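Local coordinates for glycosyl hydrolase, family 31/fibronectin type III domain protein (Clostridium perfringens, PDB 4LKS), which binds galactose through a family 32 carbohydrate-binding module, a calcium-carrying beta-sandwich that probably helps its parent glycoside hydrolase attach to galactose-containing glycans, at residues E98-N103 with A138-F143; L26-A31 with I66-D71. One frame throughout, in Å; residues are numbered along the deposited sequence.

Interaction 1: E98-N103 with A138-F143; sequences ETSLDN and AQYLRF
Glu98 and Arg142 run side by side on one face of the sheet and close a two-pronged salt bridge. NE of Arg142 gives a bond of 2.9 Å to OE1 of Glu98, and NH2 gives one of 3.0 Å to OE2. Both acceptors lie close to the guanidinium plane, yet the carboxylate is turned 42° against that plane: NE meets OE1 from above the carboxylate plane, whereas NH2 comes to OE2 on its syn side, also tilted from that plane. Arg142 starts with CG anti to its backbone N, and the bend at chi3 (66°) turns NE toward the carboxylate lying alongside. Trp106 makes a cation-pi contact with the same guanidinium. Beneath the bridge the backbones of Glu98 and Arg142 exchange two hydrogen bonds. Thr99, in a non-hydrogen-bonded pair with Leu141, turns to the interior of the beta-sandwich: its CB sits 3.5 Å from CB of Ala138, and its CG2 meets CD1 of Leu141. The strands 98-100 and 140-143 run antiparallel at 160°, neighbours in the five-stranded sheet of this F5/8 type C (discoidin-like) fold. At Ser100 the pairing is irregular, for its O accepts from both Gln139 N and Tyr140 N, each at 3.0 Å and from opposite faces of the carbonyl plane; this is a classic beta bulge. Leu101 O lies at the edge of the Tyr140 ring, 3.4 Å from CE1, and one water donates to both this carbonyl and OE1 of Gln139. The chain then curls over the ring. Asn103 places CB above the ring centre of Tyr140, 3.7 Å from the centroid, in a CH-pi contact, while its backbone N bonds to Ser100 OG in an ST motif that secures the turn.

Interaction 2: L26-A31 with I66-D71; sequences LEAIYA and ITIKLD
Leu26 lays its CD2 methyl against Leu70, 3.8 Å from CD2 of that residue, the two leucines lying alongside each other and pointing the same way. CB of Leu26 also meets CG2 of Ile68. On this face CG1 of Ile68 lies beside the backbone N, and the bend at chi2 (-51°) carries CD1 to 3.9 Å from CB of Ala28. Farther along, CG1 of Ile66 lies near CB of Ala31. Phe164 and Leu162 of strand 158-166 touch this apolar row from the facing sheet, which identifies it as the inner side of the beta-sandwich. Strand 26-31 is an edge strand of the five-stranded sheet within this chain, and it meets 66-70 antiparallel at 140°. Lys69 N bonds to Glu27 O at 2.7 Å, with an N-H...O angle of 173°, and Glu27 N bonds in return to Lys69 O. The register then slips by one residue: Ala28 pairs with Ile68 but Tyr30 with Thr67, a beta bulge around Ile29. Backbone N of Ile29 still reaches Thr67 O, and Thr67 N donates to Tyr30 O at 2.8 Å. The bulged residue uses its side chain too. Its CG2 packs 3.7 Å from CB of Lys69, the two side chains crossing at about a right angle, and its CG1 approaches CG2 of Thr67. On the outer face, with Thr67 and Tyr30, Glu27 and Lys69 lie side by side, both extended and pointing the same way, without forming a salt bridge, since Glu27 OE1 stays 4.6 Å from Lys69 NZ. A water joins them instead, donating to OE1 of Glu27 and accepting from NZ of Lys69.

How the interactions relate
Interactions 1 and 2 lie side by side in the same sheet, their centres about 9 Å apart, because strand 64-70 is the neighbour of strand 140-148. Two probable backbone hydrogen bonds join them: Gln139 O to Leu70 N at 2.8 Å and Leu141 O to Ile68 N at 2.9 Å. On the outer face CE2 of Tyr140 rests 3.5 Å from CG of Lys69, so one aromatic ring is shared between both contacts. Neither includes a residue of the galactose pocket (His53, Tyr56, Arg84, Asn89 and Tyr156). Neither contact supplies a calcium ligand; the side chain of Ile66 is about 10 Å from the calcium, and Ile66 touches Ala43, beside the calcium ligand Asn42.

Interaction 1: E98-N103 with A138-F143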
ATOM      1  N   GLU A  98      -9.367  -1.999  -3.338  1.00  8.07           N
ATOM      2  CA  GLU A  98     -10.331  -2.955  -3.885  1.00  9.33           C
ATOM      3  C   GLU A  98      -9.990  -4.314  -3.300  1.00  8.08           C
ATOM      4  O   GLU A  98      -8.831  -4.584  -3.013  1.00  9.25           O
ATOM      5  CB  GLU A  98     -10.193  -3.055  -5.402  1.00  9.56           C
ATOM      6  CG  GLU A  98     -10.575  -1.819  -6.163  1.00  8.51           C
ATOM      7  CD  GLU A  98     -10.038  -1.881  -7.576  1.00 11.83           C
ATOM      8  OE1 GLU A  98      -8.831  -1.601  -7.770  1.00 11.91           O
ATOM      9  OE2 GLU A  98     -10.797  -2.267  -8.484  1.00 12.86           O
ATOM     10  N   THR A  99     -10.985  -5.181  -3.137  1.00  9.32           N
ATOM     11  CA  THR A  99     -10.695  -6.537  -2.681  1.00  9.34           C
ATOM     12  C   THR A  99     -11.406  -7.550  -3.549  1.00  9.17           C
ATOM     13  O   THR A  99     -12.376  -7.227  -4.237  1.00 10.79           O
ATOM     14  CB  THR A  99     -11.079  -6.777  -1.204  1.00  8.92           C
ATOM     15  OG1 THR A  99     -12.468  -6.510  -1.010  1.00 10.66           O
ATOM     16  CG2 THR A  99     -10.264  -5.893  -0.267  1.00  8.78           C
ATOM     17  N   SER A 100     -10.939  -8.788  -3.500  1.00  7.64           N
ATOM     18  CA  SER A 100     -11.623  -9.862  -4.210  1.00  8.77           C
ATOM     19  C   SER A 100     -11.345 -11.214  -3.590  1.00  9.77           C
ATOM     20  O   SER A 100     -10.424 -11.363  -2.775  1.00  9.45           O
ATOM     21  CB  SER A 100     -11.242  -9.865  -5.690  1.00 11.36           C
ATOM     22  OG  SER A 100      -9.905 -10.256  -5.862  1.00 12.26           O
ATOM     23  N   LEU A 101     -12.158 -12.196  -3.970  1.00 10.35           N
ATOM     24  CA  LEU A 101     -11.923 -13.567  -3.565  1.00 11.57           C
ATOM     25  C   LEU A 101     -11.149 -14.339  -4.618  1.00 12.09           C
ATOM     26  O   LEU A 101     -10.645 -15.430  -4.332  1.00 14.53           O
ATOM     27  CB  LEU A 101     -13.260 -14.256  -3.292  1.00 11.53           C
ATOM     28  CG  LEU A 101     -14.038 -13.664  -2.117  1.00 15.21           C
ATOM     29  CD1 LEU A 101     -15.490 -14.108  -2.144  1.00 23.07           C
ATOM     30  CD2 LEU A 101     -13.389 -14.059  -0.801  1.00 17.17           C
ATOM     31  N   ASP A 102     -11.027 -13.775  -5.823  1.00 11.84           N
ATOM     32  CA  ASP A 102     -10.512 -14.552  -6.964  1.00 14.35           C
ATOM     33  C   ASP A 102      -9.524 -13.828  -7.883  1.00 13.37           C
ATOM     34  O   ASP A 102      -9.150 -14.364  -8.936  1.00 15.30           O
ATOM     35  CB  ASP A 102     -11.686 -15.063  -7.803  1.00 14.38           C
ATOM     36  CG  ASP A 102     -12.490 -13.937  -8.429  1.00 17.54           C
ATOM     37  OD1 ASP A 102     -12.186 -12.740  -8.190  1.00 13.00           O
ATOM     38  OD2 ASP A 102     -13.445 -14.252  -9.170  1.00 20.61           O
ATOM     39  N   ASN A 103      -9.101 -12.622  -7.497  1.00 11.12           N
ATOM     40  CA  ASN A 103      -8.194 -11.806  -8.315  1.00 10.85           C
ATOM     41  C   ASN A 103      -8.796 -11.448  -9.681  1.00 15.91           C
ATOM     42  O   ASN A 103      -8.073 -11.114 -10.619  1.00 17.09           O
ATOM     43  CB  ASN A 103      -6.827 -12.497  -8.485  1.00 13.35           C
ATOM     44  CG  ASN A 103      -5.736 -11.558  -8.968  1.00 12.76           C
ATOM     45  OD1 ASN A 103      -5.677 -10.395  -8.572  1.00 13.33           O
ATOM     46  ND2 ASN A 103      -4.861 -12.062  -9.840  1.00 17.75           N
ATOM     47  N   ALA A 138     -11.792 -11.278   2.103  1.00  8.84           N
ATOM     48  CA  ALA A 138     -10.965 -11.099   0.918  1.00 10.74           C
ATOM     49  C   ALA A 138      -9.728 -11.962   0.976  1.00 10.26           C
ATOM     50  O   ALA A 138      -9.130 -12.140   2.049  1.00 10.32           O
ATOM     51  CB  ALA A 138     -10.550  -9.637   0.799  1.00 12.89           C
ATOM     52  N   GLN A 139      -9.318 -12.471  -0.182  1.00  9.47           N
ATOM     53  CA  GLN A 139      -8.013 -13.125  -0.294  1.00  9.28           C
ATOM     54  C   GLN A 139      -7.047 -12.286  -1.141  1.00 10.22           C
ATOM     55  O   GLN A 139      -5.851 -12.552  -1.196  1.00 10.57           O
ATOM     56  CB  GLN A 139      -8.135 -14.544  -0.862  1.00 11.91           C
ATOM     57  CG  GLN A 139      -6.801 -15.278  -0.855  1.00 11.91           C
ATOM     58  CD  GLN A 139      -6.902 -16.753  -1.178  1.00 16.61           C
ATOM     59  OE1 GLN A 139      -7.945 -17.241  -1.618  1.00 16.11           O
ATOM     60  NE2 GLN A 139      -5.805 -17.471  -0.969  1.00 15.64           N
ATOM     61  N   TYR A 140      -7.576 -11.267  -1.808  1.00  8.64           N
ATOM     62  CA  TYR A 140      -6.733 -10.365  -2.599  1.00  8.23           C
ATOM     63  C   TYR A 140      -7.114  -8.934  -2.289  1.00  8.24           C
ATOM     64  O   TYR A 140      -8.304  -8.608  -2.157  1.00  9.54           O
ATOM     65  CB  TYR A 140      -6.923 -10.620  -4.105  1.00  8.98           C
ATOM     66  CG  TYR A 140      -6.664 -12.046  -4.515  1.00  8.84           C
ATOM     67  CD1 TYR A 140      -7.660 -13.018  -4.385  1.00 10.09           C
ATOM     68  CD2 TYR A 140      -5.435 -12.421  -5.034  1.00 12.54           C
ATOM     69  CE1 TYR A 140      -7.425 -14.332  -4.754  1.00 11.78           C
ATOM     70  CE2 TYR A 140      -5.191 -13.726  -5.401  1.00 12.32           C
ATOM     71  CZ  TYR A 140      -6.190 -14.673  -5.260  1.00 11.86           C
ATOM     72  OH  TYR A 140      -5.934 -15.975  -5.629  1.00 15.79           O
ATOM     73  N   LEU A 141      -6.109  -8.069  -2.194  1.00  7.77           N
ATOM     74  CA  LEU A 141      -6.351  -6.648  -2.028  1.00  7.39           C
ATOM     75  C   LEU A 141      -5.499  -5.902  -3.038  1.00  8.45           C
ATOM     76  O   LEU A 141      -4.293  -6.104  -3.103  1.00  7.97           O
ATOM     77  CB  LEU A 141      -6.024  -6.200  -0.587  1.00 10.21           C
ATOM     78  CG  LEU A 141      -6.330  -4.729  -0.256  1.00  8.05           C
ATOM     79  CD1 LEU A 141      -6.832  -4.543   1.191  1.00  8.23           C
ATOM     80  CD2 LEU A 141      -5.122  -3.827  -0.533  1.00  9.45           C
ATOM     81  N   ARG A 142      -6.141  -5.049  -3.824  1.00  8.41           N
ATOM     82  CA  ARG A 142      -5.451  -4.186  -4.769  1.00  8.44           C
ATOM     83  C   ARG A 142      -5.420  -2.758  -4.230  1.00  7.94           C
ATOM     84  O   ARG A 142      -6.458  -2.138  -3.974  1.00  8.01           O
ATOM     85  CB  ARG A 142      -6.116  -4.250  -6.145  1.00  9.81           C
ATOM     86  CG  ARG A 142      -5.401  -3.408  -7.205  1.00  8.36           C
ATOM     87  CD  ARG A 142      -5.744  -3.848  -8.622  1.00  8.87           C
ATOM     88  NE  ARG A 142      -7.148  -3.607  -8.968  1.00  9.44           N
ATOM     89  CZ  ARG A 142      -7.762  -4.164 -10.011  1.00 10.14           C
ATOM     90  NH1 ARG A 142      -7.104  -4.999 -10.805  1.00 11.90           N
ATOM     91  NH2 ARG A 142      -9.037  -3.885 -10.261  1.00  9.20           N
ATOM     92  N   PHE A 143      -4.199  -2.262  -4.050  1.00  8.96           N
ATOM     93  CA  PHE A 143      -3.944  -0.931  -3.509  1.00  9.48           C
ATOM     94  C   PHE A 143      -3.453  -0.046  -4.648  1.00  8.23           C
ATOM     95  O   PHE A 143      -2.416  -0.329  -5.255  1.00  9.21           O
ATOM     96  CB  PHE A 143      -2.894  -1.028  -2.395  1.00  9.23           C
ATOM     97  CG  PHE A 143      -2.548   0.293  -1.748  1.00  6.91           C
ATOM     98  CD1 PHE A 143      -3.348   0.829  -0.752  1.00 10.17           C
ATOM     99  CD2 PHE A 143      -1.413   0.993  -2.132  1.00 11.90           C
ATOM    100  CE1 PHE A 143      -3.024   2.054  -0.152  1.00 11.60           C
ATOM    101  CE2 PHE A 143      -1.086   2.206  -1.534  1.00 13.13           C
ATOM    102  CZ  PHE A 143      -1.886   2.729  -0.541  1.00 11.98           C
TER
HETATM  103  O   HOH W   1      -7.372  -0.269  -5.911  1.00 10.10           O
HETATM  104  O   HOH W   2     -10.650 -16.696  -1.883  1.00 18.56           O

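Interaction 2: L26-A31 with I66-D71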
ATOM      1  N   LEU A  26       1.325 -13.024   3.480  1.00 11.14           N
ATOM      2  CA  LEU A  26       1.117 -12.105   2.360  1.00 12.88           C
ATOM      3  C   LEU A  26       2.050 -12.407   1.196  1.00 11.38           C
ATOM      4  O   LEU A  26       3.218 -12.746   1.397  1.00 12.56           O
ATOM      5  CB  LEU A  26       1.386 -10.661   2.807  1.00 11.42           C
ATOM      6  CG  LEU A  26       0.708 -10.172   4.082  1.00 13.51           C
ATOM      7  CD1 LEU A  26       1.104  -8.721   4.355  1.00 14.90           C
ATOM      8  CD2 LEU A  26      -0.797 -10.314   3.974  1.00 13.03           C
ATOM      9  N   GLU A  27       1.546 -12.235  -0.021  1.00 10.47           N
ATOM     10  CA  GLU A  27       2.346 -12.396  -1.228  1.00 10.67           C
ATOM     11  C   GLU A  27       1.960 -11.327  -2.249  1.00 10.89           C
ATOM     12  O   GLU A  27       0.797 -11.253  -2.678  1.00 11.60           O
ATOM     13  CB  GLU A  27       2.147 -13.791  -1.834  1.00 12.04           C
ATOM     14  CG  GLU A  27       2.997 -14.011  -3.078  1.00 12.65           C
ATOM     15  CD  GLU A  27       2.664 -15.289  -3.843  1.00 17.11           C
ATOM     16  OE1 GLU A  27       1.695 -15.991  -3.489  1.00 21.04           O
ATOM     17  OE2 GLU A  27       3.384 -15.572  -4.829  1.00 23.91           O
ATOM     18  N   ALA A  28       2.924 -10.506  -2.659  1.00  9.81           N
ATOM     19  CA  ALA A  28       2.665  -9.552  -3.737  1.00  9.14           C
ATOM     20  C   ALA A  28       2.675 -10.309  -5.058  1.00 11.91           C
ATOM     21  O   ALA A  28       3.706 -10.865  -5.453  1.00 13.40           O
ATOM     22  CB  ALA A  28       3.703  -8.434  -3.748  1.00  9.45           C
ATOM     23  N   ILE A  29       1.538 -10.337  -5.740  1.00  9.51           N
ATOM     24  CA  ILE A  29       1.438 -11.143  -6.955  1.00 12.28           C
ATOM     25  C   ILE A  29       1.442 -10.327  -8.237  1.00 14.11           C
ATOM     26  O   ILE A  29       1.631 -10.877  -9.322  1.00 14.18           O
ATOM     27  CB  ILE A  29       0.213 -12.078  -6.936  1.00 11.07           C
ATOM     28  CG1 ILE A  29      -1.088 -11.277  -6.863  1.00 11.83           C
ATOM     29  CG2 ILE A  29       0.318 -13.084  -5.795  1.00 13.00           C
ATOM     30  CD1 ILE A  29      -2.301 -12.091  -7.278  1.00 13.02           C
ATOM     31  N   TYR A  30       1.254  -9.018  -8.124  1.00 11.02           N
ATOM     32  CA  TYR A  30       1.239  -8.152  -9.300  1.00 10.25           C
ATOM     33  C   TYR A  30       1.492  -6.702  -8.918  1.00 13.65           C
ATOM     34  O   TYR A  30       1.086  -6.255  -7.850  1.00 11.55           O
ATOM     35  CB  TYR A  30      -0.115  -8.268 -10.016  1.00 14.89           C
ATOM     36  CG  TYR A  30      -0.302  -7.278 -11.136  1.00 21.21           C
ATOM     37  CD1 TYR A  30       0.135  -7.555 -12.424  1.00 34.02           C
ATOM     38  CD2 TYR A  30      -0.914  -6.057 -10.901  1.00 20.18           C
ATOM     39  CE1 TYR A  30      -0.037  -6.629 -13.442  1.00 32.76           C
ATOM     40  CE2 TYR A  30      -1.084  -5.133 -11.901  1.00 34.18           C
ATOM     41  CZ  TYR A  30      -0.651  -5.422 -13.167  1.00 29.72           C
ATOM     42  OH  TYR A  30      -0.832  -4.491 -14.163  1.00 38.22           O
ATOM     43  N   ALA A  31       2.157  -5.963  -9.796  1.00 10.88           N
ATOM     44  CA  ALA A  31       2.193  -4.517  -9.709  1.00 11.43           C
ATOM     45  C   ALA A  31       2.269  -3.955 -11.114  1.00 12.32           C
ATOM     46  O   ALA A  31       2.780  -4.612 -12.022  1.00 12.87           O
ATOM     47  CB  ALA A  31       3.383  -4.040  -8.882  1.00 11.93           C
ATOM     48  N   ILE A  66      -0.750  -2.229  -6.797  1.00  8.72           N
ATOM     49  CA  ILE A  66      -0.079  -3.438  -6.360  1.00  9.64           C
ATOM     50  C   ILE A  66      -1.150  -4.361  -5.783  1.00  8.66           C
ATOM     51  O   ILE A  66      -2.044  -3.907  -5.064  1.00  8.25           O
ATOM     52  CB  ILE A  66       1.049  -3.136  -5.336  1.00 10.00           C
ATOM     53  CG1 ILE A  66       1.741  -4.428  -4.910  1.00  9.70           C
ATOM     54  CG2 ILE A  66       0.524  -2.352  -4.119  1.00 10.81           C
ATOM     55  CD1 ILE A  66       3.022  -4.193  -4.129  1.00 10.01           C
ATOM     56  N   THR A  67      -1.076  -5.647  -6.110  1.00  7.90           N
ATOM     57  CA  THR A  67      -2.039  -6.620  -5.602  1.00  8.96           C
ATOM     58  C   THR A  67      -1.358  -7.591  -4.649  1.00  9.91           C
ATOM     59  O   THR A  67      -0.347  -8.219  -4.997  1.00 10.35           O
ATOM     60  CB  THR A  67      -2.695  -7.428  -6.722  1.00 11.99           C
ATOM     61  OG1 THR A  67      -3.398  -6.542  -7.599  1.00 12.16           O
ATOM     62  CG2 THR A  67      -3.672  -8.454  -6.132  1.00 11.35           C
ATOM     63  N   ILE A  68      -1.907  -7.679  -3.439  1.00  8.47           N
ATOM     64  CA  ILE A  68      -1.444  -8.600  -2.409  1.00  8.90           C
ATOM     65  C   ILE A  68      -2.418  -9.764  -2.280  1.00  9.17           C
ATOM     66  O   ILE A  68      -3.643  -9.568  -2.150  1.00 10.41           O
ATOM     67  CB  ILE A  68      -1.346  -7.902  -1.038  1.00  8.94           C
ATOM     68  CG1 ILE A  68      -0.535  -6.598  -1.132  1.00  7.36           C
ATOM     69  CG2 ILE A  68      -0.790  -8.871   0.032  1.00  9.38           C
ATOM     70  CD1 ILE A  68       0.844  -6.708  -1.810  1.00  9.68           C
ATOM     71  N   LYS A  69      -1.871 -10.977  -2.329  1.00 10.26           N
ATOM     72  CA  LYS A  69      -2.628 -12.199  -2.104  1.00 10.10           C
ATOM     73  C   LYS A  69      -2.354 -12.688  -0.691  1.00  9.75           C
ATOM     74  O   LYS A  69      -1.199 -12.733  -0.273  1.00 11.28           O
ATOM     75  CB  LYS A  69      -2.176 -13.272  -3.102  1.00 11.31           C
ATOM     76  CG  LYS A  69      -2.839 -14.624  -2.901  1.00 12.43           C
ATOM     77  CD  LYS A  69      -2.213 -15.666  -3.819  1.00 14.58           C
ATOM     78  CE  LYS A  69      -2.799 -17.032  -3.555  1.00 16.68           C
ATOM     79  NZ  LYS A  69      -2.277 -18.037  -4.532  1.00 20.85           N
ATOM     80  N   LEU A  70      -3.407 -13.052   0.036  1.00  9.32           N
ATOM     81  CA  LEU A  70      -3.273 -13.589   1.395  1.00  8.39           C
ATOM     82  C   LEU A  70      -3.334 -15.116   1.314  1.00 13.26           C
ATOM     83  O   LEU A  70      -3.810 -15.669   0.316  1.00 13.64           O
ATOM     84  CB  LEU A  70      -4.367 -13.016   2.311  1.00  9.79           C
ATOM     85  CG  LEU A  70      -4.240 -11.492   2.480  1.00 13.69           C
ATOM     86  CD1 LEU A  70      -5.146 -10.760   1.520  1.00 16.95           C
ATOM     87  CD2 LEU A  70      -4.534 -11.066   3.916  1.00 18.52           C
ATOM     88  N   ASP A  71      -2.841 -15.798   2.341  1.00 11.27           N
ATOM     89  CA  ASP A  71      -2.719 -17.257   2.247  1.00 13.53           C
ATOM     90  C   ASP A  71      -4.079 -17.961   2.216  1.00 16.36           C
ATOM     91  O   ASP A  71      -4.197 -19.090   1.724  1.00 19.84           O
ATOM     92  CB  ASP A  71      -1.842 -17.810   3.370  1.00 12.03           C
ATOM     93  CG  ASP A  71      -2.498 -17.702   4.724  1.00 19.29           C
ATOM     94  OD1 ASP A  71      -2.859 -16.577   5.127  1.00 15.69           O
ATOM     95  OD2 ASP A  71      -2.657 -18.744   5.388  1.00 25.58           O
TER
HETATM   96  O   HOH W   3       0.577 -17.853  -5.013  1.00 32.40           O